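Local coordinates for conserved uncharacterized protein (predicted phosphoesterase COG0622) (Streptococcus pneumoniae, PDB 3CK2) that is of unknown function but binds two manganese ions in a calcineurin-like fold and is probably a metal-dependent phosphoesterase, at residues E165-P168 with G169-K172; E24-D27 with R28-K32; I81-G85 with H86-I90; P49-G53 with I54-K58; L97-W100 with A101-E105. All blocks are in the same frame, centred on the assembly; numbering follows the deposited sequence.

From the N terminus, contact 2 comes first, at the C-terminal end of helix 19-29. Contact 4 follows at the turn into strand 54-56 and touches contact 2 through Arg26, which packs on Leu50, Glu52 and Ile54. In contact 3 the chain leaves strand 78-83 at the manganese ligand His84. Its Gln82 probably hydrogen-bonds to Arg55 of contact 4, joining the two sheets. Contact 5 ends helix 95-103 and packs on contact 3 through Ile81, Thr83 and Phe88. Contact 1 turns the chain into the last strand, 172-175, and touches none of the others. All five are local and in series; none nests in or crosses another.

Contact 1: residues E165-P168 with G169-K172; sequences EVYP and GLSK. With SRT (S,R meso-tartaric acid), chain F.
A type II beta turn from Tyr167 to Leu170 reverses the chain, with Pro168 and Gly169 at its two corners. Gly169 has a positive phi of 99°, where a CB would be jammed against the carbonyl oxygen of Pro168. The turn lies in the surface loop between strands 154-160 and 172-175. Its apolar flank is made by Tyr167 and Leu170. Leu170 CD1 meets Tyr167 CD2 at 3.8 Å, close to the plane of the ring and at its edge. A chi1 of -162° swings the tyrosine ring away from its backbone N, to the side where Leu170 lies. Both side chains also rest on Leu144. Val166 and Ser171 form the other pair. Val166 CG1 approaches Ser171 OG to 3.8 Å. The same methyl is 3.7 Å from O2 of the bound meso-tartaric acid, and Ser171 OG lies 3.4 Å from that O2. Val166 CG2 is 3.8 Å from the carboxylate oxygen O41 of the ligand. A water spans the mouth of the turn. It donates to Tyr167 O at 2.7 Å and to Ser171 OG at 3.0 Å. Ser171 OG is also hydrogen-bonded to Asp158 on strand 154-160. Lys156 and Asp158 complete the tartrate pocket, and Lys156 NZ hydrogen-bonds to the ligand. The pocket wall here is thus part apolar and part hydroxyl. Val166 offers the ligand only methyl and CH contacts, while the water and Asp158 together hold the serine oxygen in place beside it.

Contact 2: residues E24-D27 with R28-K32; sequences EVRD and RYVGK
Arg26 meets Val30 one helical turn further on, and its side chain can be followed outward from the backbone. CB packs on Ile54, beyond the helix. CG touches Val30 CG2 at 3.3 Å. It stands anti to its own backbone N (chi1 -178°), which brings it against the valine. The chain then bends at chi2 and chi3. CD packs on Glu52 O, and the bends turn the guanidinium back to the neighbouring Asp27. NE and NH2 both reach one oxygen, Asp27 OD1, at 2.9 Å and 2.8 Å. This is a side-on salt bridge: OD1 lies near the guanidinium plane, and both nitrogens come from the same face of the carboxylate. NH1 lies against Pro49 O and Leu50 CA.

The contact forms the last turn of helix 19-29, the helix of the beta-alpha-beta unit that joins strands 7-12 and 35-38. Val30 is the first residue to leave helical angles. Its N donates to Arg26 O at 2.7 Å in a nearly straight bond (165°). Tyr29 N donates to the same oxygen from above the carbonyl plane, and weakly to Val25 O.

On the sheet side, Val25 CG1 lies 4.0 Å from Tyr29 CD2. Both side chains pack on Ile10 of strand 7-12. Arg28 CG sits over the centre of the Tyr29 ring, 3.9 Å above its plane. Tyr29 OH hydrogen-bonds to Tyr145 and accepts a weak bond from Arg28 NE. A water donates to both Asp27 O and Val30 O.

Contact 3: residues I81-G85 with H86-I90; sequences IQTHG and HLFDI
The rings of His84 and His86 meet obliquely, with planes at 71° and centroids 5.2 Å apart. His86 ND1 lies at the edge of the His84 ring, in its plane and 3.4 Å from CD2. One face of the His86 ring carries Leu87 CG. The Phe88 ring has Thr83 OG1 at its edge, 3.6 Å from CE2, and Gly85 O is at the edge too. Thr83 CG2 is 3.7 Å from Phe88 CE2 but well off the ring plane. The ring of Trp100, on helix 95-103, also meets the phenylalanine.

Gly85 is the bend between the two halves. At its positive phi (133°) a CB would run into Ile90 CD1, which lies 3.6 Å from Gly85 CA. Ile90 CG1 sits between its backbone N and carbonyl carbon (chi1 62°), which brings CD1 over the glycine. Phe88 N donates to Gly85 O at 2.9 Å, closing the turn. A water donates to Thr83 OG1 and accepts from Gly85 N, with a weaker bond from Leu87 N. Thr83 OG1 is also bonded to Glu69 O.

His84 NE2 is a manganese ligand, together with Asp41, Asn60 and His113. Its ND1 is hydrogen-bonded to Asn39 O, which helps fix the ring's rotation. A metal-binding histidine followed by glycine, in the loop just after a beta strand, belongs to the dinuclear metal site of calcineurin-like phosphoesterases.

Contact 4: residues P49-G53 with I54-K58; sequences PLWEG and IRVVK
Apolar contacts between Trp51, Ile54 and Val56 dominate. Val56 CG2 makes a CH-pi contact with the six-membered ring of Trp51, 3.9 Å from its centroid and 15° off the normal. Val56 CG1 lies over the same face, 3.9 Å from the fusion atom Trp51 CD2. Ile54 CG2 comes to the ring edge instead, 3.9 Å from Trp51 CE3. Ile54 CD1 is also 3.9 Å from Trp51 CE3. Trp51 chi1 of -64° sets the indole beside its own backbone N and lays it across strand 54-56. Beyond these residues His38 meets the indole edge-to-face.

One hydrogen bond closes a type II turn from Trp51 to Ile54. Ile54 N donates to Trp51 O at 3.0 Å, from above the carbonyl plane. Gly53 takes the positive phi of this turn (92°). The turn leads into the edge strand of the six-stranded sheet. A water donates to Trp51 O at 2.6 Å and to Ile54 O at 2.8 Å, bridging two acceptors that could not bond to each other. Trp51 NE1 is hydrogen-bonded to Arg45 O.

The indole is thus fixed at two places: its N-H has a backbone acceptor, and a valine covers one face.

Contact 5: residues L97-W100 with A101-E105; sequences LDYW and AQEEE
Helix 95-103 ends here in a Schellman motif, in the beta-alpha-beta unit that links strands 78-83 and 108-110. Glu105 leaves the helix with a positive phi (47°), and its N bonds back to Gln102 O. In the last turn Glu103 N donates to Tyr99 O at 2.9 Å. Glu104 N likewise donates to Trp100 O at 3.0 Å.

Trp100 carries most of the side-chain contact. With chi1 at 173° its indole points back from the backbone N and packs on Ile81 and Thr83 of strand 78-83. Arg70 makes a cation-pi contact with the ring. Glu103 crosses the indole at about a right angle and brings OE2 to the ring edge, in plane, 3.7 Å from CD1. Glu104 CG lies 3.5 Å from Trp100 NE1. Glu104 OE1 forms a salt bridge with Lys79.

On another side of the helix Asp98 and Gln102 lie near each other, but the placement of the Gln102 side chain is uncertain. Asp98 OD1 has no polar partner in the model. The bend of Glu104 at chi2 turns its carboxylate back to the indole, where Trp100 NE1 donates weakly to Glu104 OE2 at 3.2 Å, with a bent angle of 129°.

Contact 1: residues E165-P168 with G169-K172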
# COMPACT_ATOMS: atom_id res chain seq x y z
N GLU A 165 -5.74 9.38 -12.12
CA GLU A 165 -6.01 10.79 -11.84
C GLU A 165 -6.20 10.90 -10.35
O GLU A 165 -6.75 9.98 -9.75
CB GLU A 165 -7.31 11.25 -12.49
CG GLU A 165 -7.46 10.91 -13.94
CD GLU A 165 -6.85 11.92 -14.87
OE1 GLU A 165 -6.57 13.08 -14.46
OE2 GLU A 165 -6.71 11.55 -16.06
N VAL A 166 -5.81 12.02 -9.75
CA VAL A 166 -6.05 12.25 -8.33
C VAL A 166 -7.56 12.32 -8.12
O VAL A 166 -8.29 12.96 -8.87
CB VAL A 166 -5.33 13.50 -7.83
CG1 VAL A 166 -5.57 13.76 -6.37
CG2 VAL A 166 -3.81 13.40 -8.07
N TYR A 167 -8.03 11.58 -7.14
CA TYR A 167 -9.41 11.69 -6.72
C TYR A 167 -9.50 12.73 -5.59
O TYR A 167 -8.86 12.60 -4.55
CB TYR A 167 -9.92 10.34 -6.26
CG TYR A 167 -11.41 10.26 -6.21
CD1 TYR A 167 -12.14 10.24 -7.38
CD2 TYR A 167 -12.08 10.21 -5.01
CE1 TYR A 167 -13.51 10.15 -7.38
CE2 TYR A 167 -13.48 10.09 -4.98
CZ TYR A 167 -14.18 10.05 -6.19
OH TYR A 167 -15.52 10.00 -6.22
N PRO A 168 -10.26 13.80 -5.81
CA PRO A 168 -10.27 14.89 -4.85
C PRO A 168 -11.02 14.61 -3.55
O PRO A 168 -11.95 13.85 -3.55
CB PRO A 168 -10.94 16.03 -5.61
CG PRO A 168 -11.74 15.39 -6.64
CD PRO A 168 -11.06 14.10 -7.01
N GLY A 169 -10.57 15.23 -2.46
CA GLY A 169 -11.24 15.18 -1.20
C GLY A 169 -10.64 14.17 -0.26
O GLY A 169 -11.11 14.05 0.87
N LEU A 170 -9.64 13.46 -0.75
CA LEU A 170 -8.89 12.40 -0.03
C LEU A 170 -7.40 12.65 0.18
O LEU A 170 -6.79 11.94 0.97
CB LEU A 170 -9.02 11.04 -0.77
CG LEU A 170 -10.44 10.54 -1.03
CD1 LEU A 170 -10.40 9.23 -1.74
CD2 LEU A 170 -11.25 10.46 0.28
N SER A 171 -6.81 13.63 -0.48
CA SER A 171 -5.36 13.88 -0.36
C SER A 171 -5.02 14.38 1.03
O SER A 171 -5.81 15.05 1.63
CB SER A 171 -4.89 14.89 -1.40
OG SER A 171 -5.04 14.35 -2.67
N LYS A 172 -3.85 14.02 1.54
CA LYS A 172 -3.37 14.49 2.84
C LYS A 172 -1.88 14.81 2.78
O LYS A 172 -1.13 14.14 2.09
CB LYS A 172 -3.65 13.45 3.93
CG LYS A 172 -5.15 13.04 4.09
CD LYS A 172 -5.50 12.88 5.56
CE LYS A 172 -6.72 11.97 5.82
NZ LYS A 172 -6.72 11.52 7.27
O1 SRT F . -2.52 18.23 -3.32
O11 SRT F . -4.67 18.69 -3.57
C1 SRT F . -3.60 18.15 -3.96
C2 SRT F . -3.62 17.34 -5.23
O2 SRT F . -3.07 16.05 -4.92
C3 SRT F . -2.76 17.92 -6.38
O3 SRT F . -2.51 19.32 -6.17
C4 SRT F . -3.39 17.68 -7.74
O4 SRT F . -2.73 17.99 -8.76
O41 SRT F . -4.52 17.14 -7.85
O HOH W 1 -6.58 11.90 -3.30

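Contact 2: residues E24-D27 with R28-K32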
# COMPACT_ATOMS: atom_id res chain seq x y z
N GLU A 24 -1.18 -3.02 -15.73
CA GLU A 24 -1.25 -1.63 -16.13
C GLU A 24 -0.50 -0.72 -15.17
O GLU A 24 0.25 0.16 -15.60
CB GLU A 24 -2.69 -1.18 -16.24
CG GLU A 24 -2.76 0.23 -16.75
CD GLU A 24 -4.16 0.70 -17.11
OE1 GLU A 24 -5.13 -0.13 -17.03
OE2 GLU A 24 -4.26 1.90 -17.48
N VAL A 25 -0.69 -0.94 -13.88
CA VAL A 25 -0.01 -0.16 -12.83
C VAL A 25 1.51 -0.49 -12.74
O VAL A 25 2.34 0.43 -12.58
CB VAL A 25 -0.74 -0.35 -11.43
CG1 VAL A 25 0.14 0.09 -10.25
CG2 VAL A 25 -2.09 0.35 -11.45
N ARG A 26 1.85 -1.77 -12.87
CA ARG A 26 3.25 -2.18 -12.99
C ARG A 26 3.93 -1.42 -14.13
O ARG A 26 4.93 -0.70 -13.92
CB ARG A 26 3.42 -3.70 -13.23
CG ARG A 26 4.95 -4.08 -13.28
CD ARG A 26 5.38 -5.25 -14.18
NE ARG A 26 4.78 -5.25 -15.50
CZ ARG A 26 4.60 -6.36 -16.23
NH1 ARG A 26 5.00 -7.51 -15.75
NH2 ARG A 26 4.03 -6.32 -17.44
N ASP A 27 3.37 -1.61 -15.33
CA ASP A 27 3.88 -1.03 -16.55
C ASP A 27 4.02 0.49 -16.49
O ASP A 27 4.96 1.06 -17.02
CB ASP A 27 2.94 -1.40 -17.72
CG ASP A 27 3.12 -2.84 -18.21
OD1 ASP A 27 4.00 -3.56 -17.68
OD2 ASP A 27 2.38 -3.25 -19.13
N ARG A 28 3.06 1.14 -15.87
CA ARG A 28 3.06 2.60 -15.81
C ARG A 28 4.20 3.13 -14.94
O ARG A 28 4.83 4.15 -15.25
CB ARG A 28 1.73 3.07 -15.25
CG ARG A 28 1.54 4.56 -15.32
CD ARG A 28 0.19 4.93 -14.79
NE ARG A 28 0.06 6.38 -14.75
CZ ARG A 28 -0.22 7.13 -15.82
NH1 ARG A 28 -0.45 6.57 -17.02
NH2 ARG A 28 -0.28 8.44 -15.68
N TYR A 29 4.48 2.41 -13.86
CA TYR A 29 5.28 2.95 -12.78
C TYR A 29 6.62 2.25 -12.54
O TYR A 29 7.56 2.90 -12.03
CB TYR A 29 4.45 2.94 -11.50
CG TYR A 29 3.28 3.90 -11.50
CD1 TYR A 29 3.48 5.29 -11.44
CD2 TYR A 29 1.96 3.41 -11.49
CE1 TYR A 29 2.36 6.16 -11.41
CE2 TYR A 29 0.86 4.25 -11.43
CZ TYR A 29 1.05 5.63 -11.40
OH TYR A 29 -0.07 6.44 -11.38
N VAL A 30 6.74 0.96 -12.86
CA VAL A 30 8.01 0.25 -12.52
C VAL A 30 9.17 0.91 -13.27
O VAL A 30 9.09 1.18 -14.48
CB VAL A 30 7.98 -1.28 -12.74
CG1 VAL A 30 9.42 -1.88 -12.61
CG2 VAL A 30 6.97 -1.92 -11.76
N GLY A 31 10.21 1.24 -12.51
CA GLY A 31 11.38 1.93 -13.06
C GLY A 31 11.24 3.44 -13.12
O GLY A 31 12.20 4.13 -13.42
N LYS A 32 10.04 3.97 -12.83
CA LYS A 32 9.81 5.42 -12.82
C LYS A 32 9.51 5.99 -11.43
O LYS A 32 9.45 7.19 -11.28
CB LYS A 32 8.69 5.80 -13.79
CG LYS A 32 8.98 5.42 -15.24
CD LYS A 32 7.84 5.85 -16.18
CE LYS A 32 8.26 5.85 -17.66
NZ LYS A 32 7.35 6.65 -18.56
O HOH W 2 7.54 -0.34 -16.40

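Contact 3: residues I81-G85 with H86-I90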
# COMPACT_ATOMS: atom_id res chain seq x y z
N ILE A 81 7.11 -0.92 6.16
CA ILE A 81 6.64 -2.25 6.51
C ILE A 81 5.26 -2.40 5.85
O ILE A 81 4.59 -1.42 5.56
CB ILE A 81 6.67 -2.54 8.05
CG1 ILE A 81 5.57 -1.79 8.82
CG2 ILE A 81 8.06 -2.18 8.65
CD1 ILE A 81 5.54 -2.14 10.34
N GLN A 82 4.89 -3.64 5.60
CA GLN A 82 3.81 -3.98 4.71
C GLN A 82 3.21 -5.31 5.13
O GLN A 82 3.92 -6.31 5.31
CB GLN A 82 4.38 -4.11 3.31
CG GLN A 82 3.40 -4.28 2.23
CD GLN A 82 4.04 -4.59 0.90
OE1 GLN A 82 5.26 -4.83 0.81
NE2 GLN A 82 3.21 -4.63 -0.14
N THR A 83 1.89 -5.33 5.25
CA THR A 83 1.16 -6.55 5.58
C THR A 83 -0.24 -6.40 5.05
O THR A 83 -0.66 -5.28 4.75
CB THR A 83 1.19 -6.83 7.14
OG1 THR A 83 0.82 -8.17 7.39
CG2 THR A 83 0.27 -5.91 7.92
N HIS A 84 -0.97 -7.50 4.88
CA HIS A 84 -2.38 -7.38 4.48
C HIS A 84 -3.23 -6.78 5.59
O HIS A 84 -3.90 -5.78 5.38
CB HIS A 84 -2.95 -8.71 4.01
CG HIS A 84 -4.29 -8.61 3.36
ND1 HIS A 84 -4.49 -7.94 2.17
CD2 HIS A 84 -5.50 -9.14 3.70
CE1 HIS A 84 -5.75 -8.07 1.80
NE2 HIS A 84 -6.39 -8.79 2.70
N GLY A 85 -3.19 -7.36 6.77
CA GLY A 85 -3.88 -6.80 7.96
C GLY A 85 -4.69 -7.81 8.75
O GLY A 85 -4.88 -7.65 9.93
N HIS A 86 -5.13 -8.87 8.08
CA HIS A 86 -5.95 -9.91 8.69
C HIS A 86 -5.27 -10.65 9.84
O HIS A 86 -5.95 -11.09 10.80
CB HIS A 86 -6.44 -10.92 7.62
CG HIS A 86 -5.35 -11.71 6.96
ND1 HIS A 86 -4.39 -11.12 6.17
CD2 HIS A 86 -5.12 -13.04 6.89
CE1 HIS A 86 -3.58 -12.05 5.69
NE2 HIS A 86 -4.01 -13.23 6.10
N LEU A 87 -3.95 -10.76 9.76
CA LEU A 87 -3.20 -11.44 10.77
C LEU A 87 -2.98 -10.53 11.97
O LEU A 87 -2.47 -11.01 12.97
CB LEU A 87 -1.84 -11.96 10.24
CG LEU A 87 -1.92 -12.94 9.07
CD1 LEU A 87 -0.53 -13.17 8.46
CD2 LEU A 87 -2.59 -14.26 9.50
N PHE A 88 -3.35 -9.25 11.86
CA PHE A 88 -3.27 -8.29 12.98
C PHE A 88 -4.67 -7.93 13.54
O PHE A 88 -4.81 -7.09 14.41
CB PHE A 88 -2.49 -7.02 12.55
CG PHE A 88 -1.02 -7.27 12.34
CD1 PHE A 88 -0.12 -7.09 13.37
CD2 PHE A 88 -0.55 -7.77 11.13
CE1 PHE A 88 1.24 -7.35 13.19
CE2 PHE A 88 0.80 -8.04 10.96
CZ PHE A 88 1.69 -7.83 12.00
N ASP A 89 -5.70 -8.59 13.01
CA ASP A 89 -7.07 -8.38 13.45
C ASP A 89 -7.44 -6.90 13.38
O ASP A 89 -8.02 -6.35 14.32
CB ASP A 89 -7.30 -8.90 14.88
CG ASP A 89 -7.02 -10.39 15.02
OD1 ASP A 89 -7.48 -11.18 14.18
OD2 ASP A 89 -6.34 -10.78 16.01
N ILE A 90 -7.11 -6.28 12.26
CA ILE A 90 -7.33 -4.84 12.10
C ILE A 90 -8.82 -4.45 12.05
O ILE A 90 -9.15 -3.30 12.28
CB ILE A 90 -6.52 -4.18 10.93
CG1 ILE A 90 -6.89 -4.76 9.55
CG2 ILE A 90 -5.06 -4.33 11.20
CD1 ILE A 90 -6.20 -4.03 8.43
O HOH W 3 -1.55 -9.56 7.77

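Contact 4: residues P49-G53 with I54-K58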
# COMPACT_ATOMS: atom_id res chain seq x y z
N PRO A 49 4.59 -13.15 -13.72
CA PRO A 49 5.55 -12.12 -14.14
C PRO A 49 5.04 -10.70 -13.95
O PRO A 49 5.82 -9.78 -14.06
CB PRO A 49 5.80 -12.43 -15.61
CG PRO A 49 4.62 -13.22 -16.06
CD PRO A 49 4.08 -13.94 -14.87
N LEU A 50 3.75 -10.54 -13.65
CA LEU A 50 3.17 -9.25 -13.26
C LEU A 50 3.77 -8.68 -11.96
O LEU A 50 3.67 -7.48 -11.71
CB LEU A 50 1.65 -9.39 -13.12
CG LEU A 50 0.91 -9.81 -14.42
CD1 LEU A 50 -0.61 -9.88 -14.16
CD2 LEU A 50 1.25 -8.90 -15.65
N TRP A 51 4.41 -9.54 -11.16
CA TRP A 51 4.98 -9.10 -9.90
C TRP A 51 6.40 -8.57 -10.01
O TRP A 51 6.97 -8.16 -9.00
CB TRP A 51 4.95 -10.21 -8.86
CG TRP A 51 3.58 -10.65 -8.47
CD1 TRP A 51 3.10 -11.95 -8.49
CD2 TRP A 51 2.48 -9.83 -8.06
NE1 TRP A 51 1.78 -11.97 -8.08
CE2 TRP A 51 1.38 -10.69 -7.80
CE3 TRP A 51 2.32 -8.45 -7.87
CZ2 TRP A 51 0.16 -10.21 -7.34
CZ3 TRP A 51 1.10 -7.99 -7.43
CH2 TRP A 51 0.03 -8.87 -7.17
N GLU A 52 6.97 -8.61 -11.21
CA GLU A 52 8.33 -8.09 -11.42
C GLU A 52 8.29 -6.58 -11.22
O GLU A 52 7.53 -5.88 -11.89
CB GLU A 52 8.86 -8.38 -12.84
CG GLU A 52 9.01 -9.85 -13.21
CD GLU A 52 9.02 -10.05 -14.72
OE1 GLU A 52 8.38 -9.28 -15.45
OE2 GLU A 52 9.67 -11.01 -15.17
N GLY A 53 9.12 -6.11 -10.29
CA GLY A 53 9.18 -4.70 -9.89
C GLY A 53 8.27 -4.32 -8.71
O GLY A 53 8.37 -3.19 -8.20
N ILE A 54 7.43 -5.26 -8.25
CA ILE A 54 6.41 -4.98 -7.23
C ILE A 54 6.69 -5.72 -5.93
O ILE A 54 7.04 -6.89 -5.97
CB ILE A 54 4.97 -5.37 -7.73
CG1 ILE A 54 4.61 -4.60 -9.01
CG2 ILE A 54 3.94 -5.11 -6.61
CD1 ILE A 54 3.27 -5.02 -9.58
N ARG A 55 6.51 -5.04 -4.78
CA ARG A 55 6.59 -5.70 -3.48
C ARG A 55 5.21 -6.13 -3.03
O ARG A 55 4.37 -5.28 -2.77
CB ARG A 55 7.21 -4.79 -2.42
CG ARG A 55 8.57 -4.25 -2.77
CD ARG A 55 9.62 -5.32 -2.57
NE ARG A 55 10.12 -5.37 -1.20
CZ ARG A 55 10.93 -6.32 -0.73
NH1 ARG A 55 11.31 -7.33 -1.50
NH2 ARG A 55 11.35 -6.26 0.53
N VAL A 56 4.99 -7.44 -2.90
CA VAL A 56 3.62 -7.99 -2.65
C VAL A 56 3.57 -8.91 -1.43
O VAL A 56 4.47 -9.71 -1.18
CB VAL A 56 3.02 -8.69 -3.95
CG1 VAL A 56 3.94 -9.79 -4.48
CG2 VAL A 56 1.57 -9.19 -3.76
N VAL A 57 2.51 -8.76 -0.65
CA VAL A 57 2.30 -9.60 0.57
C VAL A 57 1.02 -10.45 0.42
O VAL A 57 0.21 -10.25 -0.50
CB VAL A 57 2.29 -8.75 1.88
CG1 VAL A 57 3.71 -8.25 2.15
CG2 VAL A 57 1.26 -7.60 1.77
N LYS A 58 0.88 -11.44 1.31
CA LYS A 58 -0.24 -12.35 1.25
C LYS A 58 -1.52 -11.80 1.91
O LYS A 58 -1.49 -11.40 3.06
CB LYS A 58 0.11 -13.66 1.93
CG LYS A 58 -0.92 -14.80 1.70
CD LYS A 58 -0.79 -15.86 2.84
CE LYS A 58 -1.77 -17.05 2.67
NZ LYS A 58 -3.18 -16.66 2.69
O HOH W 4 8.09 -9.27 -6.95

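Contact 5: residues L97-W100 with A101-E105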
# COMPACT_ATOMS: atom_id res chain seq x y z
N LEU A 97 -1.34 -3.93 14.92
CA LEU A 97 -0.59 -3.35 13.80
C LEU A 97 0.37 -2.21 14.24
O LEU A 97 1.52 -2.16 13.83
CB LEU A 97 -1.54 -2.83 12.73
CG LEU A 97 -0.92 -2.42 11.39
CD1 LEU A 97 -0.35 -3.67 10.67
CD2 LEU A 97 -1.93 -1.66 10.55
N ASP A 98 -0.11 -1.33 15.10
CA ASP A 98 0.69 -0.23 15.62
C ASP A 98 1.82 -0.73 16.54
O ASP A 98 2.91 -0.17 16.55
CB ASP A 98 -0.21 0.77 16.36
CG ASP A 98 0.50 2.03 16.79
OD1 ASP A 98 0.98 2.81 15.95
OD2 ASP A 98 0.57 2.27 17.99
N TYR A 99 1.59 -1.77 17.33
CA TYR A 99 2.67 -2.31 18.16
C TYR A 99 3.85 -2.80 17.29
O TYR A 99 5.02 -2.53 17.58
CB TYR A 99 2.14 -3.44 19.03
CG TYR A 99 3.17 -4.05 19.97
CD1 TYR A 99 3.52 -3.43 21.16
CD2 TYR A 99 3.77 -5.27 19.66
CE1 TYR A 99 4.46 -4.00 22.02
CE2 TYR A 99 4.70 -5.84 20.50
CZ TYR A 99 5.04 -5.21 21.68
OH TYR A 99 5.96 -5.80 22.49
N TRP A 100 3.51 -3.50 16.20
CA TRP A 100 4.48 -4.04 15.26
C TRP A 100 5.23 -2.92 14.59
O TRP A 100 6.43 -3.00 14.46
CB TRP A 100 3.78 -4.93 14.21
CG TRP A 100 4.66 -5.40 13.09
CD1 TRP A 100 5.88 -6.02 13.22
CD2 TRP A 100 4.41 -5.34 11.67
NE1 TRP A 100 6.40 -6.32 11.99
CE2 TRP A 100 5.52 -5.92 11.02
CE3 TRP A 100 3.36 -4.83 10.89
CZ2 TRP A 100 5.61 -6.01 9.62
CZ3 TRP A 100 3.46 -4.93 9.50
CH2 TRP A 100 4.57 -5.52 8.88
N ALA A 101 4.51 -1.88 14.17
CA ALA A 101 5.11 -0.74 13.48
C ALA A 101 6.09 0.02 14.37
O ALA A 101 7.09 0.59 13.90
CB ALA A 101 4.02 0.22 12.94
N GLN A 102 5.81 0.02 15.67
CA GLN A 102 6.64 0.70 16.62
C GLN A 102 7.88 -0.14 16.92
O GLN A 102 9.00 0.40 16.97
CB GLN A 102 5.87 0.98 17.91
CG GLN A 102 4.55 1.68 17.71
CD GLN A 102 4.59 3.10 18.11
OE1 GLN A 102 4.71 3.41 19.30
NE2 GLN A 102 4.47 4.02 17.12
N GLU A 103 7.71 -1.45 17.07
CA GLU A 103 8.88 -2.33 17.27
C GLU A 103 9.83 -2.32 16.05
O GLU A 103 11.05 -2.40 16.22
CB GLU A 103 8.47 -3.75 17.73
CG GLU A 103 8.16 -4.79 16.64
CD GLU A 103 7.79 -6.20 17.22
OE1 GLU A 103 8.46 -6.61 18.22
OE2 GLU A 103 6.86 -6.87 16.67
N GLU A 104 9.27 -2.15 14.86
CA GLU A 104 10.05 -2.02 13.63
C GLU A 104 10.64 -0.63 13.44
O GLU A 104 11.52 -0.46 12.60
CB GLU A 104 9.17 -2.30 12.40
CG GLU A 104 8.68 -3.72 12.26
CD GLU A 104 9.80 -4.71 11.98
OE1 GLU A 104 10.91 -4.33 11.55
OE2 GLU A 104 9.56 -5.90 12.20
N GLU A 105 10.14 0.36 14.17
CA GLU A 105 10.45 1.76 13.93
C GLU A 105 10.33 2.13 12.44
O GLU A 105 11.25 2.67 11.83
CB GLU A 105 11.84 2.10 14.50
CG GLU A 105 11.80 2.44 16.00
CD GLU A 105 12.96 1.86 16.78
OE1 GLU A 105 14.12 2.16 16.43
OE2 GLU A 105 12.70 1.08 17.74